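Aminotransferase, classes I and II (Silicibacter pomeroyi DSS-3, PDB 3H14) probably catalyses transfer of an amino group between L-aspartate and 2-oxoglutarate, as an aminotransferase of class I that depends on pyridoxal 5'-phosphate. Local coordinates at residues 77-81 and 240-244; 95-99 and 260-264; 341-345 and 356-360. All blocks are in the same frame, centred on the assembly; numbering follows the deposited sequence.

Contacts 1 and 2 are neighbours, their centres about 13 Å apart, and both bear on the seven-stranded sheet: strands 94-97 and 240-243 pair at its edge through M242 N to V95 O and G240 O to T97 N. Contact 1 is fully buried and lays helix 71-85 against strand 240-243 through an indole and a phenol. Contact 2 is only partly buried; there a loop meets the end of strand 94-97 by apolar packing and one bridging water. Contact 3 lies across the chain's centre, its own centre about 31 Å from that of either, in the separate four-stranded sheet. It is buried like contact 1, but is held mainly by strand-to-strand backbone bonds, with a water joining an arginine and a threonine on one face.

Contact 1 (77-81 and 240-244); sequences IARLY and GWMVV
W241 sends its indole out from strand 240-243 against one side of helix 71-85, and I77 and Y81 receive it. Starting at the root, CB rests 3.8 Å from CD1 of I77. With chi1 at 78°, CG stands between the backbone N and the carbonyl carbon, and this turns one face of the ring to I77: CD1 of I77 reaches CG, CD2 and CE3, while CG2 of I77 sits over the pyrrole part. That methyl lies 3.6 Å from the five-membered ring's centroid, almost straight above it, a clear CH-pi contact. NE1, at the rim, donates to Y81 OH over 2.9 Å, with an N-H...O angle of 164° and the oxygen close to the indole plane. The rings of Y81 and W241 meet rim to rim, their planes at 89°, neither covering the other. Farther round, CZ2 has a loose neighbour in CD2 of L80, 4.5 Å away. The bond satisfies the buried indole N-H and ties it to the phenol oxygen, which V243 CG2 also touches, 3.5 Å from Y81 OH. F228 meets the indole from outside these segments. This is helix-on-sheet packing in the large mixed sheet of an aminotransferase of class I.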
# COMPACT_ATOMS: atom_id res chain seq x y z
N ILE A 77 10.16 -16.55 -5.44
CA ILE A 77 10.26 -15.10 -5.29
C ILE A 77 11.61 -14.58 -5.85
O ILE A 77 11.64 -13.61 -6.61
CB ILE A 77 10.04 -14.70 -3.82
CG1 ILE A 77 8.58 -14.95 -3.41
CG2 ILE A 77 10.43 -13.24 -3.58
CD1 ILE A 77 8.34 -15.01 -1.89
N ALA A 78 12.71 -15.25 -5.50
CA ALA A 78 14.03 -14.92 -6.02
C ALA A 78 14.02 -14.86 -7.54
O ALA A 78 14.55 -13.91 -8.13
CB ALA A 78 15.09 -15.93 -5.51
N ARG A 79 13.37 -15.84 -8.18
CA ARG A 79 13.20 -15.85 -9.64
C ARG A 79 12.42 -14.62 -10.13
O ARG A 79 12.73 -14.05 -11.18
CB ARG A 79 12.50 -17.15 -10.06
CG ARG A 79 12.23 -17.31 -11.56
CD ARG A 79 11.75 -18.72 -11.87
NE ARG A 79 10.55 -18.73 -12.72
CZ ARG A 79 9.71 -19.75 -12.83
NH1 ARG A 79 9.89 -20.87 -12.12
NH2 ARG A 79 8.65 -19.64 -13.63
N LEU A 80 11.39 -14.22 -9.38
CA LEU A 80 10.63 -13.00 -9.71
C LEU A 80 11.54 -11.76 -9.82
O LEU A 80 11.34 -10.91 -10.71
CB LEU A 80 9.47 -12.79 -8.70
CG LEU A 80 8.70 -11.46 -8.72
CD1 LEU A 80 7.24 -11.63 -8.30
CD2 LEU A 80 9.36 -10.44 -7.84
N TYR A 81 12.56 -11.66 -8.97
CA TYR A 81 13.45 -10.50 -8.97
C TYR A 81 14.29 -10.44 -10.24
O TYR A 81 14.54 -9.35 -10.75
CB TYR A 81 14.29 -10.41 -7.68
CG TYR A 81 13.48 -9.83 -6.52
CD1 TYR A 81 13.36 -8.46 -6.35
CD2 TYR A 81 12.78 -10.66 -5.64
CE1 TYR A 81 12.61 -7.91 -5.33
CE2 TYR A 81 12.01 -10.12 -4.60
CZ TYR A 81 11.92 -8.73 -4.46
OH TYR A 81 11.17 -8.18 -3.43
N GLY A 240 3.27 -12.88 2.76
CA GLY A 240 4.05 -11.91 2.03
C GLY A 240 5.52 -12.29 2.16
O GLY A 240 5.85 -13.42 2.53
N TRP A 241 6.39 -11.35 1.85
CA TRP A 241 7.80 -11.57 1.96
C TRP A 241 8.54 -10.29 2.19
O TRP A 241 7.98 -9.19 2.01
CB TRP A 241 8.36 -12.25 0.71
CG TRP A 241 8.59 -11.42 -0.51
CD1 TRP A 241 9.73 -10.74 -0.85
CD2 TRP A 241 7.67 -11.20 -1.58
NE1 TRP A 241 9.58 -10.13 -2.06
CE2 TRP A 241 8.32 -10.40 -2.54
CE3 TRP A 241 6.37 -11.62 -1.83
CZ2 TRP A 241 7.71 -10.00 -3.73
CZ3 TRP A 241 5.75 -11.20 -3.00
CH2 TRP A 241 6.41 -10.40 -3.94
N MSE A 242 9.80 -10.45 2.59
CA MSE A 242 10.73 -9.35 2.66
C MSE A 242 12.09 -9.82 2.12
O MSE A 242 12.35 -11.02 2.05
CB MSE A 242 10.78 -8.80 4.11
CG MSE A 242 11.22 -9.79 5.15
SE MSE A 242 10.86 -9.25 7.00
CE MSE A 242 11.67 -7.52 6.92
N VAL A 243 12.90 -8.88 1.65
CA VAL A 243 14.28 -9.16 1.28
C VAL A 243 15.16 -8.31 2.18
O VAL A 243 14.92 -7.11 2.33
CB VAL A 243 14.54 -8.81 -0.22
CG1 VAL A 243 16.01 -9.14 -0.65
CG2 VAL A 243 13.51 -9.51 -1.13
N VAL A 244 16.16 -8.95 2.79
CA VAL A 244 17.11 -8.30 3.66
C VAL A 244 18.53 -8.64 3.19
O VAL A 244 18.72 -9.60 2.44
CB VAL A 244 16.91 -8.73 5.13
CG1 VAL A 244 15.49 -8.45 5.54
CG2 VAL A 244 17.20 -10.24 5.31

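Contact 2 (95-99 and 260-264); sequences VITPG and FICAP
P98 lays the CG and CD edge of its ring against the CG2 methyl of I261, the two side chains crossing at a slant. CG comes within 3.4 Å of I261 CG2, tighter than ordinary carbon contact, and CD follows at 3.6 Å from the same methyl. The branch gets there because I261 has CG2 anti to its own backbone N (chi1 -58° for CG1); the I261 side chain also touches L105 and L106 of helix 100-111. On the proline, CB instead faces backbone, 3.7 Å from C262 O. A263 fills the next position: its CB rests 3.4 Å from T97 O and, more loosely, 4.0 Å from I96 CG2. Polar linkage comes through one water, which donates to I96 O at 2.9 Å and accepts from A263 N at 3.1 Å, so it serves both a carbonyl of the strand and an amide of the loop. The 260-264 loop runs from helix 249-258 to helix 265-274 and passes the C-terminal end of strand 94-97, where the chain enters helix 100-111 with G99 at the N-cap. I96 turns to L73, R74 and I77 of helix 71-85, with strand 240-243 as the neighbour of 94-97 in the sheet.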
# COMPACT_ATOMS: atom_id res chain seq x y z
N VAL A 95 12.67 -13.70 3.01
CA VAL A 95 12.01 -14.14 4.21
C VAL A 95 10.48 -14.08 3.97
O VAL A 95 9.93 -13.02 3.65
CB VAL A 95 12.38 -13.23 5.39
CG1 VAL A 95 11.65 -13.62 6.67
CG2 VAL A 95 13.88 -13.25 5.63
N ILE A 96 9.80 -15.21 4.17
CA ILE A 96 8.37 -15.29 4.01
C ILE A 96 7.72 -14.79 5.29
O ILE A 96 8.11 -15.20 6.38
CB ILE A 96 7.94 -16.73 3.76
CG1 ILE A 96 8.68 -17.31 2.55
CG2 ILE A 96 6.42 -16.79 3.59
CD1 ILE A 96 8.71 -16.39 1.28
N THR A 97 6.75 -13.90 5.16
CA THR A 97 6.14 -13.24 6.32
C THR A 97 4.63 -13.50 6.31
O THR A 97 4.08 -13.85 5.29
CB THR A 97 6.30 -11.71 6.24
OG1 THR A 97 5.64 -11.25 5.07
CG2 THR A 97 7.77 -11.33 6.17
N PRO A 98 3.97 -13.28 7.44
CA PRO A 98 2.51 -13.35 7.42
C PRO A 98 1.83 -12.13 6.71
O PRO A 98 0.72 -11.75 7.07
CB PRO A 98 2.14 -13.42 8.89
CG PRO A 98 3.33 -12.87 9.64
CD PRO A 98 4.53 -13.00 8.77
N GLY A 99 2.44 -11.57 5.69
CA GLY A 99 1.85 -10.39 5.05
C GLY A 99 2.69 -9.18 5.31
O GLY A 99 3.80 -9.27 5.83
N PHE A 260 7.62 -16.40 16.90
CA PHE A 260 6.70 -17.23 16.09
C PHE A 260 5.86 -16.44 15.07
O PHE A 260 4.64 -16.59 15.01
CB PHE A 260 5.82 -18.10 17.01
N ILE A 261 6.53 -15.62 14.24
CA ILE A 261 5.86 -14.81 13.21
C ILE A 261 6.12 -15.39 11.82
O ILE A 261 7.20 -15.21 11.23
CB ILE A 261 6.37 -13.35 13.19
CG1 ILE A 261 6.18 -12.66 14.55
CG2 ILE A 261 5.65 -12.55 12.11
CD1 ILE A 261 6.85 -11.31 14.62
N CYS A 262 5.13 -16.07 11.27
CA CYS A 262 5.31 -16.70 9.98
C CYS A 262 3.96 -16.93 9.33
O CYS A 262 2.91 -16.86 9.98
CB CYS A 262 6.05 -18.01 10.16
SG CYS A 262 5.06 -19.16 11.03
N ALA A 263 4.01 -17.16 8.03
CA ALA A 263 2.81 -17.30 7.23
C ALA A 263 2.21 -18.70 7.43
O ALA A 263 2.96 -19.68 7.58
CB ALA A 263 3.11 -17.03 5.80
N PRO A 264 0.87 -18.81 7.43
CA PRO A 264 0.24 -20.11 7.46
C PRO A 264 0.69 -20.97 6.29
O PRO A 264 0.84 -20.47 5.18
CB PRO A 264 -1.26 -19.79 7.33
CG PRO A 264 -1.40 -18.32 7.28
CD PRO A 264 -0.09 -17.68 7.38
O HOH W 1 6.94 -17.73 7.13

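Contact 3 (341-345 and 356-360); sequences AVTPG and TLRFS
Strands 340-344 and 356-360 run antiparallel, with T343 and R358 a hydrogen-bonded pair: R358 N gives a nearly straight bond to T343 O (2.9 Å, 175°), and T343 N answers to R358 O at 3.2 Å. Past the non-hydrogen-bonded pair P344 and L357, G345 N reaches T356 O at 2.9 Å, but from above the carbonyl plane and with a more bent N-H angle of 142°. T343 and R358 project side by side from one face. A water ties them together, accepting from T343 OG1 and from R358 NE (2.8 Å, at the guanidinium edge) and donating to R358 O. The arginine leaves anti to its backbone N and then bends at chi3 (71°), which brings NE round to that water; N172 OD1 takes NH1. V342 points toward strand 356-360 and divides its two methyls between neighbours: CG2 crosses L357 CD2 at 3.8 Å, while CG1 lies alongside F359, 3.8 Å from CE1. T356 OG1 lies 3.3 Å from the CA of G345 and is hydrogen-bonded to Y317 OH. The hairpin forms the middle of the four-stranded sheet, with 34-35 beyond strand 340-344 and 315-319 beyond strand 356-360. Helix 327-338 covers V342, P344 and L357, and F304 meets the F359 ring edge-to-face.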
# COMPACT_ATOMS: atom_id res chain seq x y z
N ALA A 341 -18.97 5.19 -2.16
CA ALA A 341 -18.11 5.23 -0.98
C ALA A 341 -16.71 5.65 -1.39
O ALA A 341 -16.17 5.08 -2.28
CB ALA A 341 -18.05 3.85 -0.26
N VAL A 342 -16.20 6.69 -0.76
CA VAL A 342 -14.86 7.20 -1.01
C VAL A 342 -14.22 7.45 0.35
O VAL A 342 -14.91 7.52 1.36
CB VAL A 342 -14.87 8.47 -1.89
CG1 VAL A 342 -15.63 8.19 -3.22
CG2 VAL A 342 -15.43 9.65 -1.14
N THR A 343 -12.90 7.64 0.38
CA THR A 343 -12.18 7.76 1.65
C THR A 343 -11.66 9.17 1.89
O THR A 343 -10.91 9.69 1.08
CB THR A 343 -10.93 6.86 1.66
OG1 THR A 343 -11.33 5.50 1.37
CG2 THR A 343 -10.26 6.93 3.02
N PRO A 344 -12.01 9.77 3.03
CA PRO A 344 -11.43 11.07 3.31
C PRO A 344 -9.90 10.99 3.45
O PRO A 344 -9.37 9.96 3.87
CB PRO A 344 -12.04 11.45 4.65
CG PRO A 344 -13.18 10.58 4.85
CD PRO A 344 -12.97 9.36 4.06
N GLY A 345 -9.22 12.08 3.11
CA GLY A 345 -7.78 12.13 3.18
C GLY A 345 -7.15 12.15 4.56
O GLY A 345 -5.95 11.89 4.67
N THR A 356 -8.57 16.68 1.16
CA THR A 356 -8.28 15.70 0.13
C THR A 356 -9.20 14.46 0.24
O THR A 356 -9.81 14.22 1.28
CB THR A 356 -6.78 15.25 0.15
OG1 THR A 356 -6.51 14.56 1.38
CG2 THR A 356 -5.81 16.46 0.08
N LEU A 357 -9.28 13.72 -0.85
CA LEU A 357 -10.00 12.45 -0.94
C LEU A 357 -9.17 11.40 -1.66
O LEU A 357 -8.44 11.72 -2.59
CB LEU A 357 -11.29 12.61 -1.76
CG LEU A 357 -12.59 13.15 -1.22
CD1 LEU A 357 -13.64 13.05 -2.32
CD2 LEU A 357 -13.11 12.43 0.01
N ARG A 358 -9.37 10.13 -1.30
CA ARG A 358 -8.79 9.03 -2.07
C ARG A 358 -9.91 8.22 -2.71
O ARG A 358 -10.83 7.82 -2.04
CB ARG A 358 -7.96 8.11 -1.17
CG ARG A 358 -7.13 7.13 -1.97
CD ARG A 358 -6.59 5.95 -1.15
NE ARG A 358 -7.66 5.01 -0.75
CZ ARG A 358 -7.44 3.94 0.02
NH1 ARG A 358 -6.21 3.67 0.45
NH2 ARG A 358 -8.43 3.16 0.37
N PHE A 359 -9.82 7.99 -4.02
CA PHE A 359 -10.68 7.07 -4.74
C PHE A 359 -9.90 5.81 -4.97
O PHE A 359 -8.72 5.88 -5.27
CB PHE A 359 -11.06 7.63 -6.11
CG PHE A 359 -11.81 8.91 -6.07
CD1 PHE A 359 -13.21 8.91 -6.06
CD2 PHE A 359 -11.13 10.12 -6.01
CE1 PHE A 359 -13.92 10.10 -6.03
CE2 PHE A 359 -11.83 11.33 -5.98
CZ PHE A 359 -13.22 11.33 -5.99
N SER A 360 -10.56 4.67 -4.89
CA SER A 360 -9.99 3.40 -5.30
C SER A 360 -10.72 2.93 -6.55
O SER A 360 -11.92 3.06 -6.62
CB SER A 360 -10.10 2.34 -4.18
OG SER A 360 -9.67 1.07 -4.70
O HOH W 2 -10.33 5.07 -1.54